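Local coordinates for Gp26 (Listeria phage P40, PDB 4JZ5), which probably cleaves the glycan strands of bacterial peptidoglycan, as the catalytic domain of a phage endolysin of glycosyl hydrolase family 25, at residues T55-Y58 and D59-L62; G86-D89 and T90-A94; S125-V128 and V129-C132; E131-R134 and F135-V139. One frame throughout, in Å; residues are numbered along the deposited sequence.

Contact 1 (T55-Y58 and D59-L62); sequences TQKY and DERL
Past Tyr58, at the end of the short strand 57-58, the chain runs into a type I beta turn from Asp59 to Leu62, closed by Leu62 N to Asp59 O at 3.0 Å. The side-chain bond across this corner is a salt bridge: Lys57 NZ lies 2.8 Å from Glu60 OE2 and meets it on its syn side, 23° out of the carboxylate plane. The two side chains approach differently. Lys57 is extended beyond CG, whereas Glu60 folds back through a bend at its second torsion (chi2 90°), which swings its carboxylate round toward the lysine. OE1 of Glu60 rests 3.4 Å from Lys57 CE, so the lysine end lies near both oxygens, OE2 being the closer to NZ. Within the turn, Asp59 OD1 accepts from Arg61 N at 2.8 Å, forming an Asx turn, with the donor above the carboxylate plane rather than in it. Asp59 OD2 is satisfied by the side chain of Arg50 and the backbone N of Lys30, so the buried carboxylate is gripped through both oxygens. Apolar contact is slight, Leu62 CD2 standing 4.4 Å from Tyr58 CD1. Arg61 is the N-cap residue of helix 62-72. Strand 57-58 pairs antiparallel with strand 46-53 through a classic beta bulge at Gln56 and Lys57, while Tyr58 and Leu62 pack on helix 87-106, where Lys103 makes a cation-pi contact with the tyrosine ring.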
ATOM      1  N   THR A  55      14.957   6.113  -0.266  1.00  6.27           N
ATOM      2  CA  THR A  55      15.630   6.608  -1.459  1.00  7.61           C
ATOM      3  C   THR A  55      16.639   5.583  -1.974  1.00  6.98           C
ATOM      4  O   THR A  55      17.389   5.854  -2.910  1.00  9.96           O
ATOM      5  CB  THR A  55      16.361   7.926  -1.181  1.00  8.55           C
ATOM      6  OG1 THR A  55      17.137   7.792   0.010  1.00  8.77           O
ATOM      7  CG2 THR A  55      15.383   9.076  -1.020  1.00  9.32           C
ATOM      8  N   GLN A  56      16.659   4.396  -1.377  1.00  7.35           N
ATOM      9  CA  GLN A  56      17.652   3.387  -1.714  1.00  8.69           C
ATOM     10  C   GLN A  56      17.404   2.808  -3.100  1.00  8.36           C
ATOM     11  O   GLN A  56      18.338   2.655  -3.883  1.00 10.08           O
ATOM     12  CB  GLN A  56      17.629   2.274  -0.672  1.00  8.97           C
ATOM     13  CG  GLN A  56      18.657   1.187  -0.899  1.00 10.30           C
ATOM     14  CD  GLN A  56      18.664   0.153   0.198  1.00 10.04           C
ATOM     15  OE1 GLN A  56      17.753   0.077   1.024  1.00 11.06           O
ATOM     16  NE2 GLN A  56      19.713  -0.658   0.218  1.00 14.82           N
ATOM     17  N   LYS A  57      16.155   2.480  -3.411  1.00  8.32           N
ATOM     18  CA  LYS A  57      15.838   1.858  -4.690  1.00  8.07           C
ATOM     19  C   LYS A  57      14.346   1.906  -4.954  1.00  7.26           C
ATOM     20  O   LYS A  57      13.530   1.993  -4.027  1.00  7.38           O
ATOM     21  CB  LYS A  57      16.291   0.395  -4.697  1.00 10.35           C
ATOM     22  CG  LYS A  57      15.510  -0.473  -3.731  1.00 11.14           C
ATOM     23  CD  LYS A  57      15.933  -1.940  -3.809  1.00 15.58           C
ATOM     24  CE  LYS A  57      14.998  -2.822  -2.994  1.00 22.33           C
ATOM     25  NZ  LYS A  57      15.527  -4.204  -2.838  1.00 23.84           N
ATOM     26  N   TYR A  58      13.992   1.862  -6.230  1.00  7.35           N
ATOM     27  CA  TYR A  58      12.644   1.488  -6.614  1.00  7.15           C
ATOM     28  C   TYR A  58      12.507  -0.016  -6.469  1.00  6.73           C
ATOM     29  O   TYR A  58      13.483  -0.755  -6.604  1.00  8.35           O
ATOM     30  CB  TYR A  58      12.345   1.929  -8.047  1.00  7.40           C
ATOM     31  CG  TYR A  58      12.402   3.434  -8.168  1.00  8.60           C
ATOM     32  CD1 TYR A  58      11.321   4.220  -7.792  1.00  9.25           C
ATOM     33  CD2 TYR A  58      13.557   4.074  -8.597  1.00 10.27           C
ATOM     34  CE1 TYR A  58      11.379   5.605  -7.874  1.00 11.20           C
ATOM     35  CE2 TYR A  58      13.623   5.460  -8.690  1.00 11.85           C
ATOM     36  CZ  TYR A  58      12.535   6.218  -8.321  1.00 11.90           C
ATOM     37  OH  TYR A  58      12.614   7.596  -8.418  1.00 15.36           O
ATOM     38  N   ASP A  59      11.306  -0.485  -6.181  1.00  6.73           N
ATOM     39  CA  ASP A  59      11.082  -1.923  -6.128  1.00  5.95           C
ATOM     40  C   ASP A  59      11.390  -2.536  -7.489  1.00  6.81           C
ATOM     41  O   ASP A  59      10.978  -2.001  -8.527  1.00  7.01           O
ATOM     42  CB  ASP A  59       9.649  -2.204  -5.703  1.00  7.16           C
ATOM     43  CG  ASP A  59       9.352  -3.681  -5.608  1.00  6.39           C
ATOM     44  OD1 ASP A  59       9.074  -4.286  -6.667  1.00  7.39           O
ATOM     45  OD2 ASP A  59       9.407  -4.239  -4.486  1.00  7.18           O
ATOM     46  N   GLU A  60      12.110  -3.650  -7.479  1.00  7.34           N
ATOM     47  CA  GLU A  60      12.596  -4.264  -8.699  1.00  8.42           C
ATOM     48  C   GLU A  60      11.492  -4.757  -9.620  1.00  7.09           C
ATOM     49  O   GLU A  60      11.755  -4.998 -10.797  1.00  9.72           O
ATOM     50  CB  GLU A  60      13.515  -5.436  -8.347  1.00 12.00           C
ATOM     51  CG  GLU A  60      14.790  -5.043  -7.584  1.00 18.42           C
ATOM     52  CD  GLU A  60      14.656  -5.052  -6.049  1.00 16.69           C
ATOM     53  OE1 GLU A  60      13.586  -4.723  -5.487  1.00 13.93           O
ATOM     54  OE2 GLU A  60      15.669  -5.382  -5.383  1.00 19.54           O
ATOM     55  N   ARG A  61      10.286  -4.946  -9.099  1.00  6.77           N
ATOM     56  CA  ARG A  61       9.171  -5.409  -9.912  1.00  7.31           C
ATOM     57  C   ARG A  61       8.127  -4.321 -10.145  1.00  6.39           C
ATOM     58  O   ARG A  61       7.053  -4.622 -10.655  1.00  6.82           O
ATOM     59  CB  ARG A  61       8.502  -6.646  -9.285  1.00  8.30           C
ATOM     60  CG  ARG A  61       9.419  -7.865  -9.128  1.00  8.72           C
ATOM     61  CD  ARG A  61       9.798  -8.554 -10.422  1.00 11.69           C
ATOM     62  NE  ARG A  61      10.870  -9.516 -10.157  1.00 13.19           N
ATOM     63  CZ  ARG A  61      11.305 -10.432 -11.011  1.00 12.88           C
ATOM     64  NH1 ARG A  61      10.755 -10.554 -12.205  1.00 12.61           N
ATOM     65  NH2 ARG A  61      12.291 -11.242 -10.655  1.00 15.79           N
ATOM     66  N   LEU A  62       8.421  -3.080  -9.766  1.00  6.56           N
ATOM     67  CA  LEU A  62       7.452  -1.998  -9.929  1.00  6.73           C
ATOM     68  C   LEU A  62       6.901  -1.919 -11.355  1.00  6.16           C
ATOM     69  O   LEU A  62       5.682  -1.920 -11.565  1.00  6.06           O
ATOM     70  CB  LEU A  62       8.095  -0.664  -9.564  1.00  6.88           C
ATOM     71  CG  LEU A  62       7.313   0.594  -9.954  1.00  7.23           C
ATOM     72  CD1 LEU A  62       5.994   0.659  -9.228  1.00  6.72           C
ATOM     73  CD2 LEU A  62       8.136   1.829  -9.636  1.00  8.32           C
TER

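Contact 2 (G86-D89 and T90-A94); sequences GGQD and TINEA
Backbone Gln88 O takes the shortest sound protein bond here, from Asn92 N at 2.8 Å, and the side chains of the same two residues join one turn apart. Gln88 NE2 donates to Asn92 OD1 at 3.0 Å along an almost straight N-H (169°). The geometry is unequal at its two ends: the acceptor lies in the amide plane of Gln88, yet the donor stands 48° above the carbonyl plane of Asn92, the two amides being turned 56° against each other. A bend at the second torsion of Gln88 brings its amide back over the helix surface, where NE2 also lies 3.8 Å from Ile91 CB. The other end of the Asn92 amide is used as well. Its ND2 donates to a water at 2.9 Å that in turn donates to Asp89 OD1, so both ends of the amide have a partner, which should limit its rotation. Asp89 OD2 accepts from Glu85 N. It also comes within 4.0 Å of Glu93 OE2, a proximity of like charges that might raise the proton affinity of either group; Glu93 OE1 is bound by Leu83 N. At the start of the helix Thr90 N has weak bonds to the carbonyls of Gly86 and Gly87. The Thr90 hydroxyl is hydrogen-bonded to Glu131 of helix 128-143, and beside that bond OG1 packs 3.2 Å from Gly86 CA. This first part of helix 87-106 follows strand 76-81 in a beta-alpha-beta unit completed by strand 114-117. Thr90 and Ile91 pack against Arg134 of helix 128-143, and Ala94 against His138.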
ATOM      1  N   GLY A  86      14.154  12.313   8.356  1.00  7.10           N
ATOM      2  CA  GLY A  86      13.671  13.618   8.757  1.00  7.27           C
ATOM      3  C   GLY A  86      14.160  14.679   7.793  1.00  7.00           C
ATOM      4  O   GLY A  86      14.913  14.397   6.869  1.00  8.00           O
ATOM      5  N   GLY A  87      13.716  15.916   7.990  1.00  8.76           N
ATOM      6  CA  GLY A  87      14.204  17.018   7.184  1.00  9.58           C
ATOM      7  C   GLY A  87      14.022  16.791   5.698  1.00  7.51           C
ATOM      8  O   GLY A  87      12.983  16.321   5.252  1.00  8.27           O
ATOM      9  N   GLN A  88      15.041  17.132   4.923  1.00  8.13           N
ATOM     10  CA  GLN A  88      14.938  17.022   3.485  1.00  7.90           C
ATOM     11  C   GLN A  88      14.790  15.576   3.040  1.00  6.94           C
ATOM     12  O   GLN A  88      14.179  15.309   2.014  1.00  7.27           O
ATOM     13  CB  GLN A  88      16.149  17.656   2.813  1.00 10.04           C
ATOM     14  CG  GLN A  88      16.095  17.650   1.290  1.00 12.66           C
ATOM     15  CD  GLN A  88      14.906  18.405   0.746  1.00 15.89           C
ATOM     16  OE1 GLN A  88      14.522  19.447   1.282  1.00 19.48           O
ATOM     17  NE2 GLN A  88      14.323  17.895  -0.328  1.00 15.42           N
ATOM     18  N   ASP A  89      15.340  14.625   3.796  1.00  6.50           N
ATOM     19  CA  ASP A  89      15.230  13.225   3.406  1.00  6.26           C
ATOM     20  C   ASP A  89      13.779  12.765   3.349  1.00  5.55           C
ATOM     21  O   ASP A  89      13.434  11.946   2.507  1.00  5.87           O
ATOM     22  CB  ASP A  89      16.032  12.348   4.361  1.00  6.62           C
ATOM     23  CG  ASP A  89      16.229  10.941   3.838  1.00  6.50           C
ATOM     24  OD1 ASP A  89      16.682  10.780   2.686  1.00  9.74           O
ATOM     25  OD2 ASP A  89      15.969   9.990   4.594  1.00  8.03           O
ATOM     26  N   THR A  90      12.922  13.275   4.227  1.00  5.84           N
ATOM     27  CA  THR A  90      11.508  12.924   4.179  1.00  5.76           C
ATOM     28  C   THR A  90      10.895  13.340   2.847  1.00  5.70           C
ATOM     29  O   THR A  90      10.134  12.592   2.228  1.00  5.92           O
ATOM     30  CB  THR A  90      10.762  13.586   5.328  1.00  5.90           C
ATOM     31  OG1 THR A  90      11.406  13.205   6.554  1.00  6.20           O
ATOM     32  CG2 THR A  90       9.297  13.181   5.363  1.00  6.37           C
ATOM     33  N   ILE A  91      11.227  14.546   2.406  1.00  6.33           N
ATOM     34  CA  ILE A  91      10.734  15.053   1.137  1.00  6.43           C
ATOM     35  C   ILE A  91      11.345  14.268  -0.020  1.00  5.79           C
ATOM     36  O   ILE A  91      10.659  13.949  -0.998  1.00  6.75           O
ATOM     37  CB  ILE A  91      11.036  16.562   1.000  1.00  7.51           C
ATOM     38  CG1 ILE A  91      10.405  17.340   2.162  1.00  9.13           C
ATOM     39  CG2 ILE A  91      10.535  17.099  -0.335  1.00  9.07           C
ATOM     40  CD1 ILE A  91       8.903  17.128   2.309  1.00 11.17           C
ATOM     41  N   ASN A  92      12.629  13.929   0.076  1.00  6.81           N
ATOM     42  CA  ASN A  92      13.242  13.146  -0.990  1.00  7.11           C
ATOM     43  C   ASN A  92      12.564  11.782  -1.119  1.00  5.88           C
ATOM     44  O   ASN A  92      12.377  11.280  -2.233  1.00  6.41           O
ATOM     45  CB  ASN A  92      14.745  13.002  -0.775  1.00  7.79           C
ATOM     46  CG  ASN A  92      15.486  14.314  -0.937  1.00  9.39           C
ATOM     47  OD1 ASN A  92      14.997  15.240  -1.572  1.00 11.46           O
ATOM     48  ND2 ASN A  92      16.681  14.386  -0.379  1.00 10.55           N
ATOM     49  N   GLU A  93      12.167  11.185   0.003  1.00  5.57           N
ATOM     50  CA  GLU A  93      11.422   9.934  -0.055  1.00  5.51           C
ATOM     51  C   GLU A  93      10.027  10.145  -0.646  1.00  5.66           C
ATOM     52  O   GLU A  93       9.549   9.318  -1.434  1.00  5.64           O
ATOM     53  CB  GLU A  93      11.323   9.272   1.326  1.00  5.47           C
ATOM     54  CG  GLU A  93      12.653   8.650   1.741  1.00  6.18           C
ATOM     55  CD  GLU A  93      12.550   7.506   2.720  1.00  5.16           C
ATOM     56  OE1 GLU A  93      11.424   6.979   2.953  1.00  5.40           O
ATOM     57  OE2 GLU A  93      13.612   7.097   3.226  1.00  6.43           O
ATOM     58  N   ALA A  94       9.362  11.237  -0.295  1.00  5.27           N
ATOM     59  CA  ALA A  94       8.083  11.552  -0.919  1.00  6.30           C
ATOM     60  C   ALA A  94       8.251  11.656  -2.436  1.00  5.66           C
ATOM     61  O   ALA A  94       7.399  11.167  -3.189  1.00  6.17           O
ATOM     62  CB  ALA A  94       7.526  12.833  -0.342  1.00  6.52           C
TER
HETATM   63  O   HOH W   1      17.980  12.322   1.130  1.00 18.01           O

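Contact 3 (S125-V128 and V129-C132); sequences SGNV and VNEC
An asparagine N-cap opens helix 128-143: Asn127 OD1 accepts from Asn130 N at 2.9 Å, with the donor tilted 20° from the carbonyl plane. The oxygen gets there because CG of Asn127 lies anti to its own backbone N (chi1 171°), which carries the amide forward over the first turn. Asn127 OD1 is also 3.3 Å from Val129 CB, so the capping atom rests against the branching carbon of Val129. Regular helical bonding begins at the same residue, with Glu131 N to Asn127 O and the nearly straight bond of 2.9 Å from Cys132 N to Val128 O. Beside this bond, Cys132 SG lies 4.1 Å from Val128 CG1, a sulfur-to-methyl contact along one face of the turn. On the solvent side, waters span the approach to the helix. One accepts from Asn127 N at 2.8 Å and donates to Glu131 OE2 at the same length; a site between Asn127 N and Asn130 ND2 is too close to it to be filled together, and the two are probably alternatives. A third links Ser125 O to Glu131 OE2, its bond to the carboxylate being weak. OE2 is thereby occupied by water, whereas Glu131 OE1 turns to protein, forming a salt bridge with Arg134 and taking a hydrogen bond from Thr90. The cap thus starts the helix that follows strand 114-117. Val128 and Cys132 lean on Tyr118 just beyond that strand, Val129 touches Asp160, and through Thr90 the Glu131 carboxylate reaches across to helix 87-106.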
ATOM      1  N   SER A 125      16.102  12.605  14.322  1.00 10.47           N
ATOM      2  CA  SER A 125      15.423  13.277  15.414  1.00 11.31           C
ATOM      3  C   SER A 125      14.037  13.585  14.888  1.00 10.66           C
ATOM      4  O   SER A 125      13.774  13.412  13.694  1.00 11.39           O
ATOM      5  CB  SER A 125      16.151  14.564  15.799  1.00 13.39           C
ATOM      6  OG  SER A 125      16.152  15.481  14.724  1.00 16.68           O
ATOM      7  N   GLY A 126      13.158  14.049  15.771  1.00 11.24           N
ATOM      8  CA  GLY A 126      11.847  14.485  15.352  1.00 11.39           C
ATOM      9  C   GLY A 126      10.729  13.520  15.676  1.00  8.66           C
ATOM     10  O   GLY A 126      10.933  12.501  16.340  1.00 10.95           O
ATOM     11  N   ASN A 127       9.533  13.884  15.219  1.00  8.71           N
ATOM     12  CA  ASN A 127       8.296  13.226  15.634  1.00  7.55           C
ATOM     13  C   ASN A 127       7.694  12.446  14.464  1.00  6.86           C
ATOM     14  O   ASN A 127       7.589  12.962  13.349  1.00  6.75           O
ATOM     15  CB  ASN A 127       7.355  14.320  16.169  1.00  8.81           C
ATOM     16  CG  ASN A 127       5.959  13.833  16.447  1.00  7.85           C
ATOM     17  OD1 ASN A 127       5.070  13.981  15.598  1.00  8.77           O
ATOM     18  ND2 ASN A 127       5.739  13.272  17.632  1.00 10.31           N
ATOM     19  N   VAL A 128       7.308  11.189  14.696  1.00  6.79           N
ATOM     20  CA  VAL A 128       6.806  10.340  13.633  1.00  6.37           C
ATOM     21  C   VAL A 128       5.553  10.930  12.971  1.00  5.96           C
ATOM     22  O   VAL A 128       5.463  10.925  11.747  1.00  5.61           O
ATOM     23  CB  VAL A 128       6.570   8.903  14.144  1.00  6.45           C
ATOM     24  CG1 VAL A 128       5.687   8.115  13.189  1.00  7.26           C
ATOM     25  CG2 VAL A 128       7.915   8.199  14.360  1.00  6.76           C
ATOM     26  N   VAL A 129       4.587  11.384  13.761  1.00  6.17           N
ATOM     27  CA  VAL A 129       3.391  11.980  13.181  1.00  5.96           C
ATOM     28  C   VAL A 129       3.744  13.121  12.241  1.00  5.80           C
ATOM     29  O   VAL A 129       3.268  13.176  11.104  1.00  5.91           O
ATOM     30  CB  VAL A 129       2.425  12.441  14.276  1.00  6.79           C
ATOM     31  CG1 VAL A 129       1.363  13.406  13.731  1.00  7.89           C
ATOM     32  CG2 VAL A 129       1.786  11.249  14.957  1.00  7.55           C
ATOM     33  N   ASN A 130       4.586  14.031  12.709  1.00  6.13           N
ATOM     34  CA  ASN A 130       4.880  15.200  11.910  1.00  6.35           C
ATOM     35  C   ASN A 130       5.590  14.828  10.613  1.00  5.76           C
ATOM     36  O   ASN A 130       5.287  15.390   9.556  1.00  6.10           O
ATOM     37  CB  ASN A 130       5.723  16.204  12.686  1.00  7.10           C
ATOM     38  CG  ASN A 130       4.947  16.919  13.780  1.00  8.21           C
ATOM     39  OD1 ASN A 130       3.721  16.828  13.869  1.00  9.79           O
ATOM     40  ND2 ASN A 130       5.670  17.636  14.623  1.00 10.25           N
ATOM     41  N   GLU A 131       6.523  13.876  10.673  1.00  5.72           N
ATOM     42  CA  GLU A 131       7.261  13.521   9.474  1.00  5.62           C
ATOM     43  C   GLU A 131       6.386  12.740   8.497  1.00  5.44           C
ATOM     44  O   GLU A 131       6.465  12.965   7.293  1.00  5.34           O
ATOM     45  CB  GLU A 131       8.546  12.781   9.825  1.00  6.52           C
ATOM     46  CG  GLU A 131       9.547  13.659  10.587  1.00  6.97           C
ATOM     47  CD  GLU A 131       9.974  14.877   9.805  1.00  6.57           C
ATOM     48  OE1 GLU A 131      10.251  14.765   8.605  1.00  7.29           O
ATOM     49  OE2 GLU A 131      10.021  15.963  10.409  1.00 11.22           O
ATOM     50  N   CYS A 132       5.528  11.855   8.999  1.00  4.93           N
ATOM     51  CA  CYS A 132       4.560  11.205   8.137  1.00  4.70           C
ATOM     52  C   CYS A 132       3.683  12.251   7.459  1.00  4.68           C
ATOM     53  O   CYS A 132       3.379  12.132   6.282  1.00  4.98           O
ATOM     54  CB  CYS A 132       3.691  10.225   8.928  1.00  5.33           C
ATOM     55  SG  CYS A 132       4.528   8.690   9.344  1.00  5.63           S
TER
HETATM   56  O   HOH W   2      13.046  15.197  11.646  1.00 24.63           O
HETATM   57  O   HOH W   3       8.491  16.843  14.400  1.00 17.15           O
HETATM   58  O   HOH W   4       9.933  15.856  13.225  1.00 17.92           O

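Contact 4 (E131-R134 and F135-V139); sequences ECQR and FIDHV
Ile136 against the carbonyl of Cys132 forms the tight, buried side of these two turns, set against Gln133 and the exposed Asp137 on the solvent side. Ile136 CG1 is 3.4 Å from Cys132 O, the same oxygen that accepts from Ile136 N at 3.0 Å. Phe135 CB rests 3.5 Å from Cys132 O, and with CG anti to the backbone N (chi1 179°) the ring leads off inward, to meet His80. On the outer side, Gln133 NE2 donates to Asp137 OD1 at 2.9 Å, one helical turn on. The bond bends to 155° at the hydrogen, and the donor comes from above the carboxylate, 40° out of its plane. Gln133 OE1 is taken by Lys165 N, so the amide is held at both ends. The Asp137 oxygens also crowd Gln133 O, OD1 at 3.3 Å, a carbonyl that cannot donate to them and is itself bonded by Asp137 N at 2.8 Å. On a third flank Arg134 NH1 meets Glu131 OE1 at 2.8 Å, squarely in the guanidinium plane and on the syn lone pair of the oxygen; Gly87 O is a second acceptor for NH1. Helix 128-143 connects strands 114-117 and 147-152 as a beta-alpha-beta crossover: Cys132, Phe135 and Ile136 cover Leu116, and Ile136 and Val139 cover Val147, while Arg134 and His138 pack on helix 87-106, where Asn95 binds the histidine.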
ATOM      1  N   GLU A 131       6.523  13.876  10.673  1.00  5.72           N
ATOM      2  CA  GLU A 131       7.261  13.521   9.474  1.00  5.62           C
ATOM      3  C   GLU A 131       6.386  12.740   8.497  1.00  5.44           C
ATOM      4  O   GLU A 131       6.465  12.965   7.293  1.00  5.34           O
ATOM      5  CB  GLU A 131       8.546  12.781   9.825  1.00  6.52           C
ATOM      6  CG  GLU A 131       9.547  13.659  10.587  1.00  6.97           C
ATOM      7  CD  GLU A 131       9.974  14.877   9.805  1.00  6.57           C
ATOM      8  OE1 GLU A 131      10.251  14.765   8.605  1.00  7.29           O
ATOM      9  OE2 GLU A 131      10.021  15.963  10.409  1.00 11.22           O
ATOM     10  N   CYS A 132       5.528  11.855   8.999  1.00  4.93           N
ATOM     11  CA  CYS A 132       4.560  11.205   8.137  1.00  4.70           C
ATOM     12  C   CYS A 132       3.683  12.251   7.459  1.00  4.68           C
ATOM     13  O   CYS A 132       3.379  12.132   6.282  1.00  4.98           O
ATOM     14  CB  CYS A 132       3.691  10.225   8.928  1.00  5.33           C
ATOM     15  SG  CYS A 132       4.528   8.690   9.344  1.00  5.63           S
ATOM     16  N   GLN A 133       3.257  13.263   8.213  1.00  5.09           N
ATOM     17  CA  GLN A 133       2.421  14.311   7.645  1.00  5.39           C
ATOM     18  C   GLN A 133       3.148  15.076   6.536  1.00  5.61           C
ATOM     19  O   GLN A 133       2.551  15.364   5.491  1.00  5.68           O
ATOM     20  CB  GLN A 133       1.943  15.289   8.720  1.00  5.51           C
ATOM     21  CG  GLN A 133       0.810  16.167   8.215  1.00  5.52           C
ATOM     22  CD  GLN A 133      -0.440  15.361   8.021  1.00  5.52           C
ATOM     23  OE1 GLN A 133      -0.975  14.824   8.992  1.00  6.85           O
ATOM     24  NE2 GLN A 133      -0.860  15.165   6.783  1.00  6.55           N
ATOM     25  N   ARG A 134       4.415  15.415   6.767  1.00  5.59           N
ATOM     26  CA  ARG A 134       5.200  16.097   5.744  1.00  5.70           C
ATOM     27  C   ARG A 134       5.275  15.266   4.470  1.00  5.35           C
ATOM     28  O   ARG A 134       5.137  15.811   3.365  1.00  5.93           O
ATOM     29  CB  ARG A 134       6.601  16.429   6.252  1.00  6.39           C
ATOM     30  CG  ARG A 134       6.612  17.430   7.399  1.00  6.91           C
ATOM     31  CD  ARG A 134       8.039  17.677   7.879  1.00  7.49           C
ATOM     32  NE  ARG A 134       8.823  18.370   6.863  1.00  9.38           N
ATOM     33  CZ  ARG A 134       9.995  17.979   6.379  1.00  8.55           C
ATOM     34  NH1 ARG A 134      10.600  16.884   6.807  1.00  9.02           N
ATOM     35  NH2 ARG A 134      10.566  18.719   5.440  1.00 10.25           N
ATOM     36  N   PHE A 135       5.508  13.970   4.612  1.00  5.05           N
ATOM     37  CA  PHE A 135       5.563  13.081   3.458  1.00  5.32           C
ATOM     38  C   PHE A 135       4.246  13.083   2.687  1.00  4.72           C
ATOM     39  O   PHE A 135       4.227  13.274   1.472  1.00  5.18           O
ATOM     40  CB  PHE A 135       5.911  11.669   3.949  1.00  4.88           C
ATOM     41  CG  PHE A 135       5.974  10.625   2.856  1.00  4.55           C
ATOM     42  CD1 PHE A 135       4.819  10.082   2.319  1.00  4.81           C
ATOM     43  CD2 PHE A 135       7.201  10.175   2.384  1.00  5.25           C
ATOM     44  CE1 PHE A 135       4.883   9.127   1.318  1.00  4.98           C
ATOM     45  CE2 PHE A 135       7.272   9.211   1.388  1.00  5.32           C
ATOM     46  CZ  PHE A 135       6.106   8.693   0.856  1.00  5.48           C
ATOM     47  N   ILE A 136       3.157  12.853   3.398  1.00  4.59           N
ATOM     48  CA  ILE A 136       1.839  12.739   2.787  1.00  5.25           C
ATOM     49  C   ILE A 136       1.420  14.057   2.136  1.00  5.44           C
ATOM     50  O   ILE A 136       0.944  14.057   0.996  1.00  5.66           O
ATOM     51  CB  ILE A 136       0.831  12.251   3.839  1.00  5.11           C
ATOM     52  CG1 ILE A 136       1.131  10.780   4.181  1.00  5.39           C
ATOM     53  CG2 ILE A 136      -0.611  12.459   3.375  1.00  6.11           C
ATOM     54  CD1 ILE A 136       0.401  10.274   5.395  1.00  8.12           C
ATOM     55  N   ASP A 137       1.620  15.171   2.832  1.00  5.79           N
ATOM     56  CA  ASP A 137       1.297  16.462   2.262  1.00  6.31           C
ATOM     57  C   ASP A 137       2.066  16.673   0.966  1.00  5.74           C
ATOM     58  O   ASP A 137       1.529  17.224  -0.003  1.00  6.77           O
ATOM     59  CB  ASP A 137       1.696  17.590   3.205  1.00  7.03           C
ATOM     60  CG  ASP A 137       0.849  17.676   4.473  1.00  7.89           C
ATOM     61  OD1 ASP A 137      -0.174  16.990   4.589  1.00  8.54           O
ATOM     62  OD2 ASP A 137       1.232  18.478   5.358  1.00 10.87           O
ATOM     63  N   HIS A 138       3.340  16.304   0.942  1.00  5.61           N
ATOM     64  CA  HIS A 138       4.132  16.518  -0.253  1.00  5.83           C
ATOM     65  C   HIS A 138       3.604  15.706  -1.427  1.00  5.71           C
ATOM     66  O   HIS A 138       3.436  16.221  -2.534  1.00  6.19           O
ATOM     67  CB  HIS A 138       5.606  16.214   0.009  1.00  6.83           C
ATOM     68  CG  HIS A 138       6.494  16.650  -1.100  1.00  6.73           C
ATOM     69  ND1 HIS A 138       6.801  17.975  -1.306  1.00  8.65           N
ATOM     70  CD2 HIS A 138       7.123  15.960  -2.079  1.00  8.09           C
ATOM     71  CE1 HIS A 138       7.583  18.082  -2.366  1.00  8.83           C
ATOM     72  NE2 HIS A 138       7.796  16.875  -2.851  1.00  9.45           N
ATOM     73  N   VAL A 139       3.342  14.426  -1.193  1.00  5.46           N
ATOM     74  CA  VAL A 139       2.875  13.574  -2.274  1.00  5.58           C
ATOM     75  C   VAL A 139       1.510  14.050  -2.800  1.00  5.24           C
ATOM     76  O   VAL A 139       1.296  14.120  -4.012  1.00  6.08           O
ATOM     77  CB  VAL A 139       2.810  12.107  -1.832  1.00  5.11           C
ATOM     78  CG1 VAL A 139       2.238  11.240  -2.940  1.00  6.10           C
ATOM     79  CG2 VAL A 139       4.184  11.613  -1.416  1.00  5.66           C
TER

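From the N terminus, the four contacts follow in series, and only the last two overlap. Contact 1 closes the corner between strand 57-58 and helix 62-72. Contact 2 opens helix 87-106 and touches contact 1 through packing of Thr55 on the turn bearing Asn92 and Glu93. Contact 3 begins helix 128-143 after a long loop, and contact 4 continues it, sharing Glu131 and Cys132. None nests inside another. Glu131 and Arg134 tie the two helices together, reaching Thr90 OG1 and Gly87 O of contact 2, while the Phe135 ring of contact 4 packs against the backbone at Glu93 and Ala94. Contacts 1 and 4 do not touch, their nearest atoms being about 8 Å apart.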